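Local coordinates for protein Exo-arabinanase (Penicillium chrysogenum, PDB 3A72) that probably hydrolyses alpha-1,5-linked L-arabinan from a chain end, as an exo-acting arabinanase with a sialidase-like six-bladed beta-propeller fold, at residues V70-N75 with G104-T109; P148-F153 with Y174-V179; F153-A156 with L161-Y164; Q181-N184 with N188-P191. All coordinates share one frame; numbering follows the deposited sequence.

Contact 1 of 4, residues V70-N75 with G104-T109; sequences VHDTVN and GSSIPT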
loop_
_atom_site.group_PDB
_atom_site.type_symbol
_atom_site.label_atom_id
_atom_site.label_comp_id
_atom_site.label_asym_id
_atom_site.label_seq_id
_atom_site.Cartn_x
_atom_site.Cartn_y
_atom_site.Cartn_z
ATOM N N VAL A 70 -13.296 11.023 -2.622
ATOM C CA VAL A 70 -13.457 10.905 -1.167
ATOM C C VAL A 70 -12.923 12.199 -0.567
ATOM O O VAL A 70 -11.721 12.495 -0.646
ATOM C CB VAL A 70 -12.777 9.675 -0.601
ATOM C CG1 VAL A 70 -13.255 9.474 0.852
ATOM C CG2 VAL A 70 -13.095 8.413 -1.447
ATOM N N HIS A 71 -13.844 12.988 0.018
ATOM C CA HIS A 71 -13.504 14.259 0.624
ATOM C C HIS A 71 -13.403 14.117 2.148
ATOM O O HIS A 71 -13.993 13.233 2.772
ATOM C CB HIS A 71 -14.581 15.289 0.313
ATOM C CG HIS A 71 -14.744 15.596 -1.108
ATOM N ND1 HIS A 71 -14.038 16.535 -1.791
ATOM C CD2 HIS A 71 -15.592 15.049 -2.000
ATOM C CE1 HIS A 71 -14.460 16.534 -3.086
ATOM N NE2 HIS A 71 -15.388 15.668 -3.222
ATOM N N ASP A 72 -12.627 15.069 2.723
ATOM C CA ASP A 72 -12.411 15.083 4.167
ATOM C C ASP A 72 -13.580 15.732 4.869
ATOM O O ASP A 72 -13.549 16.894 5.300
ATOM C CB ASP A 72 -11.122 15.810 4.501
ATOM C CG ASP A 72 -10.748 15.659 5.987
ATOM O OD1 ASP A 72 -11.545 15.071 6.759
ATOM O OD2 ASP A 72 -9.646 16.156 6.339
ATOM N N THR A 73 -14.680 14.974 4.981
ATOM C CA THR A 73 -15.873 15.431 5.642
ATOM C C THR A 73 -15.746 15.416 7.166
ATOM O O THR A 73 -16.526 16.064 7.849
ATOM C CB THR A 73 -17.094 14.570 5.232
ATOM O OG1 THR A 73 -16.827 13.232 5.609
ATOM C CG2 THR A 73 -17.351 14.695 3.748
ATOM N N VAL A 74 -14.767 14.658 7.703
ATOM C CA VAL A 74 -14.658 14.534 9.150
ATOM C C VAL A 74 -13.868 15.717 9.739
ATOM O O VAL A 74 -14.327 16.281 10.785
ATOM C CB VAL A 74 -14.107 13.179 9.531
ATOM C CG1 VAL A 74 -12.754 12.868 8.946
ATOM C CG2 VAL A 74 -14.120 13.099 11.060
ATOM N N ASN A 75 -12.748 16.101 9.155
ATOM C CA ASN A 75 -11.931 17.168 9.680
ATOM C C ASN A 75 -11.899 18.433 8.844
ATOM O O ASN A 75 -11.588 19.506 9.343
ATOM C CB ASN A 75 -10.480 16.705 9.819
ATOM C CG ASN A 75 -10.292 15.583 10.820
ATOM O OD1 ASN A 75 -10.975 15.499 11.845
ATOM N ND2 ASN A 75 -9.320 14.726 10.535
ATOM N N GLY A 104 -6.978 6.464 4.793
ATOM C CA GLY A 104 -6.004 7.410 4.332
ATOM C C GLY A 104 -5.817 8.510 5.335
ATOM O O GLY A 104 -6.577 8.561 6.333
ATOM N N SER A 105 -4.841 9.393 5.132
ATOM C CA SER A 105 -4.474 10.334 6.160
ATOM C C SER A 105 -4.986 11.734 5.858
ATOM O O SER A 105 -4.654 12.359 4.837
ATOM C CB SER A 105 -2.966 10.324 6.346
ATOM O OG SER A 105 -2.645 11.054 7.518
ATOM N N SER A 106 -5.779 12.249 6.802
ATOM C CA SER A 106 -6.287 13.608 6.852
ATOM C C SER A 106 -5.254 14.473 7.523
ATOM O O SER A 106 -4.850 14.213 8.662
ATOM C CB SER A 106 -7.582 13.589 7.684
ATOM O OG SER A 106 -7.986 14.912 8.029
ATOM N N ILE A 107 -4.810 15.506 6.788
ATOM C CA ILE A 107 -3.621 16.286 7.147
ATOM C C ILE A 107 -3.921 17.721 6.719
ATOM O O ILE A 107 -4.244 17.937 5.539
ATOM C CB ILE A 107 -2.359 15.783 6.423
ATOM C CG1 ILE A 107 -2.054 14.327 6.779
ATOM C CG2 ILE A 107 -1.152 16.698 6.693
ATOM C CD1 ILE A 107 -0.990 13.729 5.912
ATOM N N PRO A 108 -3.780 18.723 7.582
ATOM C CA PRO A 108 -3.952 20.111 7.130
ATOM C C PRO A 108 -2.837 20.499 6.170
ATOM O O PRO A 108 -1.769 19.901 6.136
ATOM C CB PRO A 108 -3.820 20.918 8.430
ATOM C CG PRO A 108 -4.026 19.975 9.552
ATOM C CD PRO A 108 -3.439 18.690 9.011
ATOM N N THR A 109 -3.071 21.586 5.408
ATOM C CA THR A 109 -2.088 22.080 4.464
ATOM C C THR A 109 -0.738 22.336 5.121
ATOM O O THR A 109 0.320 22.123 4.518
ATOM C CB THR A 109 -2.604 23.357 3.786
ATOM O OG1 THR A 109 -3.855 23.107 3.148
ATOM C CG2 THR A 109 -1.571 23.899 2.801
#
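Asp72 and Ser106 bring the two backbones closest, with a CA-CA distance of 6.8 Å, between a loop residue at the centre of an inverse gamma turn and the end of strand 100-106. The loop follows the outermost strand of one propeller blade and packs against the second strand of the next. Side chains alone join the two segments. Ser106 OG is the meeting point. It donates to Asp72 OD2 over 2.7 Å, reaching this oxygen on its syn side but 34° out of the carboxylate plane. It accepts from Asn75 ND2 over 2.8 Å. That bond is almost straight, 173° at the hydrogen, and Ser106 OG lies in the amide plane of Asn75. Ser106 carries OG on the far side of CB from its backbone N (chi1 167°), and this extends the hydroxyl to the loop. The loop also holds itself: Asn75 N donates to Asp72 OD1 over 2.9 Å, an Asx motif, and comes from above the carboxylate plane. Both carboxylate oxygens are therefore engaged, and OD2 takes a further bond from Gly78 N. Asn75 ND2 has a second acceptor in Asp115 OD2. The serine hydroxyl thus both donates and accepts. Two bonds fix its rotation, and a small buried polar network ties one blade to the next.

Contact 2 of 4, residues P148-F153 with Y174-V179; sequences PVWEPF and YGQTMV. With AHR (alpha-L-arabinofuranose), chain B.
Trp150 and Gln176 meet in the sugar pocket of the six-bladed propeller. Trp150 lies on the first strand of one blade and Gln176 just before the third, and strand 160-167 runs between these strands. The tight part is a sandwich around the Trp150 indole. Arabinofuranose C5 lies 3.6 Å above the ring plane, over its centre. Pro148 CB lies over the opposite face, offset toward the rim. The sugar O3 sits on the same side as C5 and comes to 3.2 Å from Trp150 NE1. A second arabinofuranose also touches Trp150. Gln176 stretches toward the ring with an extended side chain, its CG opposite the backbone N (chi1 -171°). It crosses the tryptophan at about a right angle, with amide and ring planes 67° apart. The two backbones, by contrast, are only loosely associated. Their nearest CA atoms, those of Trp150 and Met178, are 9.3 Å apart, and the segments bury little of each other. Glu151 grips the first sugar from the strand. It has a left-handed backbone (phi 66°), which breaks the strand alternation and lets its CB face the same way as that of Trp150. Ser166 OG bonds Glu151 OE1, and Glu223 OE2 also bonds the sugar. Glu151 OE1 is 2.9 Å from sugar O2, a likely hydrogen bond whose proton is not settled. Glu151 OE2 stands 3.0 Å from the ring oxygen O4 and 3.1 Å from the anomeric C1.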
loop_
_atom_site.group_PDB
_atom_site.type_symbol
_atom_site.label_atom_id
_atom_site.label_comp_id
_atom_site.label_asym_id
_atom_site.label_seq_id
_atom_site.Cartn_x
_atom_site.Cartn_y
_atom_site.Cartn_z
ATOM N N PRO A 148 4.260 11.570 13.746
ATOM C CA PRO A 148 3.191 11.184 12.807
ATOM C C PRO A 148 2.906 9.679 12.778
ATOM O O PRO A 148 3.709 8.835 13.178
ATOM C CB PRO A 148 3.766 11.619 11.440
ATOM C CG PRO A 148 5.277 11.496 11.632
ATOM C CD PRO A 148 5.462 12.008 13.030
ATOM N N VAL A 149 1.745 9.388 12.203
ATOM C CA VAL A 149 1.384 8.072 11.744
ATOM C C VAL A 149 1.252 8.112 10.222
ATOM O O VAL A 149 0.981 9.178 9.630
ATOM C CB VAL A 149 0.087 7.566 12.380
ATOM C CG1 VAL A 149 0.267 7.397 13.876
ATOM C CG2 VAL A 149 -1.107 8.460 12.067
ATOM N N TRP A 150 1.446 6.956 9.566
ATOM C CA TRP A 150 1.524 6.912 8.112
ATOM C C TRP A 150 1.054 5.583 7.534
ATOM O O TRP A 150 1.208 4.520 8.160
ATOM C CB TRP A 150 2.932 7.050 7.703
ATOM C CG TRP A 150 3.946 7.979 8.260
ATOM C CD1 TRP A 150 4.917 7.691 9.170
ATOM C CD2 TRP A 150 4.170 9.347 7.856
ATOM N NE1 TRP A 150 5.661 8.790 9.353
ATOM C CE2 TRP A 150 5.284 9.817 8.557
ATOM C CE3 TRP A 150 3.515 10.204 6.981
ATOM C CZ2 TRP A 150 5.798 11.078 8.380
ATOM C CZ3 TRP A 150 4.043 11.477 6.779
ATOM C CH2 TRP A 150 5.176 11.885 7.483
ATOM N N GLU A 151 0.634 5.595 6.277
ATOM C CA GLU A 151 0.740 4.407 5.395
ATOM C C GLU A 151 -0.128 3.214 5.836
ATOM O O GLU A 151 0.378 2.097 6.006
ATOM C CB GLU A 151 2.185 4.005 5.220
ATOM C CG GLU A 151 3.040 5.082 4.544
ATOM C CD GLU A 151 4.444 5.187 5.042
ATOM O OE1 GLU A 151 4.895 4.497 5.958
ATOM O OE2 GLU A 151 5.225 6.073 4.469
ATOM N N PRO A 152 -1.431 3.377 5.940
ATOM C CA PRO A 152 -2.287 2.253 6.305
ATOM C C PRO A 152 -2.313 1.139 5.242
ATOM O O PRO A 152 -2.283 1.404 4.016
ATOM C CB PRO A 152 -3.688 2.852 6.418
ATOM C CG PRO A 152 -3.639 4.059 5.508
ATOM C CD PRO A 152 -2.241 4.622 5.712
ATOM N N PHE A 153 -2.426 -0.078 5.734
ATOM C CA PHE A 153 -2.653 -1.273 4.924
ATOM C C PHE A 153 -3.737 -2.091 5.630
ATOM O O PHE A 153 -3.586 -2.359 6.829
ATOM C CB PHE A 153 -1.354 -2.094 4.753
ATOM C CG PHE A 153 -1.541 -3.252 3.782
ATOM C CD1 PHE A 153 -1.268 -3.067 2.443
ATOM C CD2 PHE A 153 -2.038 -4.462 4.213
ATOM C CE1 PHE A 153 -1.531 -4.070 1.530
ATOM C CE2 PHE A 153 -2.310 -5.475 3.294
ATOM C CZ PHE A 153 -2.065 -5.269 1.980
ATOM N N TYR A 174 12.187 5.053 19.607
ATOM C CA TYR A 174 12.376 4.621 18.222
ATOM C C TYR A 174 12.233 5.802 17.290
ATOM O O TYR A 174 11.387 6.652 17.488
ATOM C CB TYR A 174 11.307 3.586 17.846
ATOM C CG TYR A 174 11.242 2.411 18.794
ATOM C CD1 TYR A 174 12.189 1.439 18.799
ATOM C CD2 TYR A 174 10.173 2.321 19.699
ATOM C CE1 TYR A 174 12.170 0.343 19.655
ATOM C CE2 TYR A 174 10.127 1.230 20.574
ATOM C CZ TYR A 174 11.123 0.256 20.532
ATOM O OH TYR A 174 11.026 -0.782 21.443
ATOM N N GLY A 175 13.010 5.851 16.199
ATOM C CA GLY A 175 12.751 6.794 15.152
ATOM C C GLY A 175 11.391 6.555 14.522
ATOM O O GLY A 175 10.611 7.487 14.273
ATOM N N GLN A 176 11.111 5.290 14.179
ATOM C CA GLN A 176 9.826 4.852 13.649
ATOM C C GLN A 176 9.668 3.375 13.979
ATOM O O GLN A 176 10.658 2.646 14.018
ATOM C CB GLN A 176 9.682 5.140 12.162
ATOM C CG GLN A 176 8.288 4.891 11.598
ATOM C CD GLN A 176 8.177 5.322 10.157
ATOM O OE1 GLN A 176 8.568 4.498 9.239
ATOM N NE2 GLN A 176 7.707 6.460 9.901
ATOM N N THR A 177 8.429 2.934 14.131
ATOM C CA THR A 177 8.058 1.526 14.222
ATOM C C THR A 177 6.977 1.228 13.231
ATOM O O THR A 177 6.427 2.130 12.574
ATOM C CB THR A 177 7.577 1.152 15.643
ATOM O OG1 THR A 177 6.323 1.785 15.834
ATOM C CG2 THR A 177 8.608 1.563 16.684
ATOM N N MET A 178 6.571 -0.048 13.123
ATOM C CA MET A 178 5.312 -0.372 12.468
ATOM C C MET A 178 4.443 -1.142 13.468
ATOM O O MET A 178 4.952 -1.934 14.300
ATOM C CB MET A 178 5.491 -1.179 11.204
ATOM C CG MET A 178 6.246 -0.371 10.136
ATOM S SD MET A 178 6.672 -1.327 8.668
ATOM C CE MET A 178 7.689 -2.570 9.431
ATOM N N VAL A 179 3.177 -0.896 13.405
ATOM C CA VAL A 179 2.159 -1.315 14.371
ATOM C C VAL A 179 0.909 -1.751 13.663
ATOM O O VAL A 179 0.737 -1.565 12.436
ATOM C CB VAL A 179 1.843 -0.154 15.350
ATOM C CG1 VAL A 179 3.101 0.385 16.008
ATOM C CG2 VAL A 179 1.089 0.939 14.659
HETATM O O5 AHR B . 7.138 10.249 3.970
HETATM C C5 AHR B . 6.731 9.315 5.022
HETATM C C4 AHR B . 7.833 8.313 5.212
HETATM O O4 AHR B . 7.884 7.480 4.045
HETATM C C3 AHR B . 7.581 7.371 6.383
HETATM O O3 AHR B . 8.131 7.937 7.586
HETATM C C2 AHR B . 8.328 6.090 5.936
HETATM O O2 AHR B . 7.717 4.890 6.404
HETATM C C1 AHR B . 8.364 6.182 4.412
HETATM O O1 AHR B . 9.739 6.142 3.933
#

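Contact 3 of 4, residues F153-A156 with L161-Y164; sequences FLLA and LICY
Phe153 and Tyr164 pair within an antiparallel beta hairpin, the first two strands of a propeller blade. The short strand axes run at 157° to each other. Two hydrogen-bonded pairs, Phe153 with Tyr164 and Leu155 with Ile162, alternate with two non-hydrogen-bonded pairs. On the face of Phe153, Leu155, Ile162 and Tyr164, Tyr164 CD2 comes to the edge of the Phe153 ring, 4.1 Å from Phe153 CD2. Leu155 CB fits against the Tyr164 edge. Ile162 CG2 rests over a face of that ring, toward the rim. Leu155 and Ile162 lie side by side and point the same way. The tyrosine hydroxyl leaves the hairpin for Pro245 O. The other face carries Leu154, Ala156, Leu161 and Cys163. Leu154 bends toward its neighbour strand, with CG beside the backbone N (chi1 -60°), and CD2 fills the hollow between Cys163 CB, at 3.7 Å, and Leu161 CD2, at 4.2 Å. Phe84 and Tyr86 of the preceding blade cover Leu154, so this face is packed between blades. Leu161 puts its other methyl, CD1, beside the small Ala156, 4.2 Å from Ala156 CB and 3.7 Å from Leu155 O.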
loop_
_atom_site.group_PDB
_atom_site.type_symbol
_atom_site.label_atom_id
_atom_site.label_comp_id
_atom_site.label_asym_id
_atom_site.label_seq_id
_atom_site.Cartn_x
_atom_site.Cartn_y
_atom_site.Cartn_z
ATOM N N PHE A 153 -2.426 -0.078 5.734
ATOM C CA PHE A 153 -2.653 -1.273 4.924
ATOM C C PHE A 153 -3.737 -2.091 5.630
ATOM O O PHE A 153 -3.586 -2.359 6.829
ATOM C CB PHE A 153 -1.354 -2.094 4.753
ATOM C CG PHE A 153 -1.541 -3.252 3.782
ATOM C CD1 PHE A 153 -1.268 -3.067 2.443
ATOM C CD2 PHE A 153 -2.038 -4.462 4.213
ATOM C CE1 PHE A 153 -1.531 -4.070 1.530
ATOM C CE2 PHE A 153 -2.310 -5.475 3.294
ATOM C CZ PHE A 153 -2.065 -5.269 1.980
ATOM N N LEU A 154 -4.796 -2.442 4.935
ATOM C CA LEU A 154 -5.954 -3.119 5.521
ATOM C C LEU A 154 -6.010 -4.597 5.118
ATOM O O LEU A 154 -5.779 -4.922 3.959
ATOM C CB LEU A 154 -7.264 -2.454 5.083
ATOM C CG LEU A 154 -7.439 -0.978 5.462
ATOM C CD1 LEU A 154 -8.734 -0.423 4.916
ATOM C CD2 LEU A 154 -7.396 -0.757 6.981
ATOM N N LEU A 155 -6.371 -5.445 6.077
ATOM C CA LEU A 155 -6.499 -6.880 5.836
ATOM C C LEU A 155 -7.551 -7.432 6.786
ATOM O O LEU A 155 -7.446 -7.177 8.011
ATOM C CB LEU A 155 -5.172 -7.556 6.047
ATOM C CG LEU A 155 -5.121 -9.100 5.873
ATOM C CD1 LEU A 155 -3.850 -9.542 5.150
ATOM C CD2 LEU A 155 -5.250 -9.782 7.174
ATOM N N ALA A 156 -8.529 -8.158 6.321
ATOM C CA ALA A 156 -9.521 -8.823 7.162
ATOM C C ALA A 156 -9.127 -10.273 7.410
ATOM O O ALA A 156 -8.582 -10.954 6.544
ATOM C CB ALA A 156 -10.900 -8.757 6.524
ATOM N N LEU A 161 -11.066 -6.634 11.084
ATOM C CA LEU A 161 -10.239 -5.868 10.181
ATOM C C LEU A 161 -8.984 -5.380 10.931
ATOM O O LEU A 161 -9.122 -4.815 12.030
ATOM C CB LEU A 161 -10.969 -4.673 9.589
ATOM C CG LEU A 161 -10.234 -3.876 8.528
ATOM C CD1 LEU A 161 -10.082 -4.691 7.267
ATOM C CD2 LEU A 161 -10.927 -2.570 8.219
ATOM N N ILE A 162 -7.845 -5.639 10.324
ATOM C CA ILE A 162 -6.571 -5.203 10.821
ATOM C C ILE A 162 -6.095 -4.027 9.970
ATOM O O ILE A 162 -6.127 -4.092 8.732
ATOM C CB ILE A 162 -5.519 -6.327 10.780
ATOM C CG1 ILE A 162 -6.004 -7.595 11.499
ATOM C CG2 ILE A 162 -4.196 -5.887 11.323
ATOM C CD1 ILE A 162 -5.195 -8.842 11.104
ATOM N N CYS A 163 -5.630 -2.961 10.628
ATOM C CA CYS A 163 -4.949 -1.868 9.942
ATOM C C CYS A 163 -3.496 -1.827 10.441
ATOM O O CYS A 163 -3.247 -1.548 11.600
ATOM C CB CYS A 163 -5.607 -0.528 10.213
ATOM S SG CYS A 163 -4.817 0.814 9.278
ATOM N N TYR A 164 -2.595 -2.183 9.537
ATOM C CA TYR A 164 -1.143 -2.031 9.758
ATOM C C TYR A 164 -0.748 -0.639 9.331
ATOM O O TYR A 164 -1.237 -0.140 8.315
ATOM C CB TYR A 164 -0.373 -3.041 8.936
ATOM C CG TYR A 164 -0.734 -4.508 9.114
ATOM C CD1 TYR A 164 -0.151 -5.297 10.084
ATOM C CD2 TYR A 164 -1.683 -5.100 8.248
ATOM C CE1 TYR A 164 -0.496 -6.632 10.214
ATOM C CE2 TYR A 164 -2.008 -6.424 8.362
ATOM C CZ TYR A 164 -1.421 -7.205 9.352
ATOM O OH TYR A 164 -1.768 -8.528 9.414
#

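Contact 4 of 4, residues Q181-N184 with N188-P191; sequences QVTN and NWGP
Trp189 takes the Thr183 methyl on one face of its indole and the Gln181-Val182 peptide at its edge. The tryptophan belongs to the loop between the third and outermost strands of a propeller blade. Gln181 C and Val182 N lie in the ring plane. Thr183 CG2 is 3.5 Å from the centroid of the six-membered ring and 12° off its normal, a true CH-pi contact. Trp189 NE1 bonds Ser132 OG of the preceding blade. The Gln181 amide is turned 64° from the indole, and its NE2 goes to Tyr165 OH. Its OE1 comes within 2.8 Å of Gly190 O. These are two acceptors, so no bond joins them; water 1 lies near Trp189 O and, more weakly, Gln181 OE1, and its protons cannot serve every acceptor in reach. The backbone is firmer. Gly190 N donates to Val182 O over 2.8 Å, almost straight and nearly along the C=O axis. Water 2 extends this pairing by accepting from Val182 N and donating to Pro191 O. Water 3 accepts from Asn184 N and lies 2.8 Å from Asn188 O, to which it appears to donate. Thr183 has OG1 opposite its backbone N (chi1 -174°), which leaves CG2 in the crowded position, over the indole. The hydroxyl then faces the loop: Thr183 OG1 donates to Asn188 O over 2.6 Å, from above the carbonyl plane.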
loop_
_atom_site.group_PDB
_atom_site.type_symbol
_atom_site.label_atom_id
_atom_site.label_comp_id
_atom_site.label_asym_id
_atom_site.label_seq_id
_atom_site.Cartn_x
_atom_site.Cartn_y
_atom_site.Cartn_z
ATOM N N GLN A 181 -3.669 -1.934 14.596
ATOM C CA GLN A 181 -4.847 -2.001 15.444
ATOM C C GLN A 181 -5.873 -2.878 14.756
ATOM O O GLN A 181 -5.886 -3.018 13.521
ATOM C CB GLN A 181 -5.405 -0.632 15.762
ATOM C CG GLN A 181 -4.462 0.228 16.592
ATOM C CD GLN A 181 -4.959 1.612 16.856
ATOM O OE1 GLN A 181 -5.919 1.827 17.710
ATOM N NE2 GLN A 181 -4.416 2.553 16.215
ATOM N N VAL A 182 -6.774 -3.454 15.569
ATOM C CA VAL A 182 -7.783 -4.395 15.093
ATOM C C VAL A 182 -9.156 -3.914 15.500
ATOM O O VAL A 182 -9.329 -3.314 16.565
ATOM C CB VAL A 182 -7.548 -5.798 15.672
ATOM C CG1 VAL A 182 -8.444 -6.807 15.031
ATOM C CG2 VAL A 182 -6.080 -6.131 15.506
ATOM N N THR A 183 -10.167 -4.212 14.684
ATOM C CA THR A 183 -11.532 -3.928 14.980
ATOM C C THR A 183 -12.428 -5.085 14.551
ATOM O O THR A 183 -12.163 -5.738 13.563
ATOM C CB THR A 183 -11.984 -2.608 14.285
ATOM O OG1 THR A 183 -13.281 -2.277 14.690
ATOM C CG2 THR A 183 -11.888 -2.725 12.809
ATOM N N ASN A 184 -13.523 -5.292 15.300
ATOM C CA ASN A 184 -14.564 -6.231 14.849
ATOM C C ASN A 184 -15.809 -5.508 14.388
ATOM O O ASN A 184 -16.830 -6.154 14.065
ATOM C CB ASN A 184 -14.851 -7.298 15.859
ATOM C CG ASN A 184 -15.379 -6.821 17.125
ATOM O OD1 ASN A 184 -15.969 -5.780 17.154
ATOM N ND2 ASN A 184 -15.151 -7.472 18.266
ATOM N N ASN A 188 -14.813 0.756 16.504
ATOM C CA ASN A 188 -14.048 0.752 17.743
ATOM C C ASN A 188 -12.782 -0.011 17.456
ATOM O O ASN A 188 -12.891 -1.150 17.006
ATOM C CB ASN A 188 -14.817 0.086 18.872
ATOM C CG ASN A 188 -16.054 0.885 19.183
ATOM O OD1 ASN A 188 -15.847 1.859 19.889
ATOM N ND2 ASN A 188 -17.237 0.459 18.700
ATOM N N TRP A 189 -11.638 0.646 17.714
ATOM C CA TRP A 189 -10.352 0.003 17.447
ATOM C C TRP A 189 -9.650 -0.410 18.778
ATOM O O TRP A 189 -9.708 0.291 19.785
ATOM C CB TRP A 189 -9.437 0.902 16.652
ATOM C CG TRP A 189 -9.997 1.180 15.282
ATOM C CD1 TRP A 189 -10.907 2.136 14.935
ATOM C CD2 TRP A 189 -9.653 0.428 14.076
ATOM N NE1 TRP A 189 -11.101 2.005 13.621
ATOM C CE2 TRP A 189 -10.393 1.004 13.026
ATOM C CE3 TRP A 189 -8.793 -0.640 13.797
ATOM C CZ2 TRP A 189 -10.322 0.549 11.724
ATOM C CZ3 TRP A 189 -8.704 -1.104 12.482
ATOM C CH2 TRP A 189 -9.456 -0.518 11.455
ATOM N N GLY A 190 -8.985 -1.585 18.775
ATOM C CA GLY A 190 -8.246 -2.035 19.909
ATOM C C GLY A 190 -6.943 -1.265 20.066
ATOM O O GLY A 190 -6.631 -0.366 19.292
ATOM N N PRO A 191 -6.158 -1.646 21.055
ATOM C CA PRO A 191 -4.966 -0.884 21.310
ATOM C C PRO A 191 -3.901 -1.067 20.238
ATOM O O PRO A 191 -3.910 -2.021 19.456
ATOM C CB PRO A 191 -4.487 -1.412 22.642
ATOM C CG PRO A 191 -5.171 -2.708 22.806
ATOM C CD PRO A 191 -6.370 -2.775 21.937
HETATM O O HOH W 1 -8.352 2.504 19.870
HETATM O O HOH W 2 -5.851 -3.616 18.313
HETATM O O HOH W 3 -13.677 -3.759 17.759
#

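Contacts 2, 3 and 4 belong to one blade, while contact 1 joins two earlier blades. Contact 3 is the apolar core of the hairpin and lies nearest the centre of the chain, about 11 Å between centres. Contact 2 shares Phe153 and strand 149-157 with it, but at the pocket end, where a sugar joins the packing. Contact 4 lies on the outer side of the blade, and waters complete its backbone pairing. It meets contact 3 across strands 160-167 and 177-183, where Leu161 N and Thr183 O probably bond. Contact 1 is buried yet wholly polar. It touches contact 2 where Gly104 packs on Pro152.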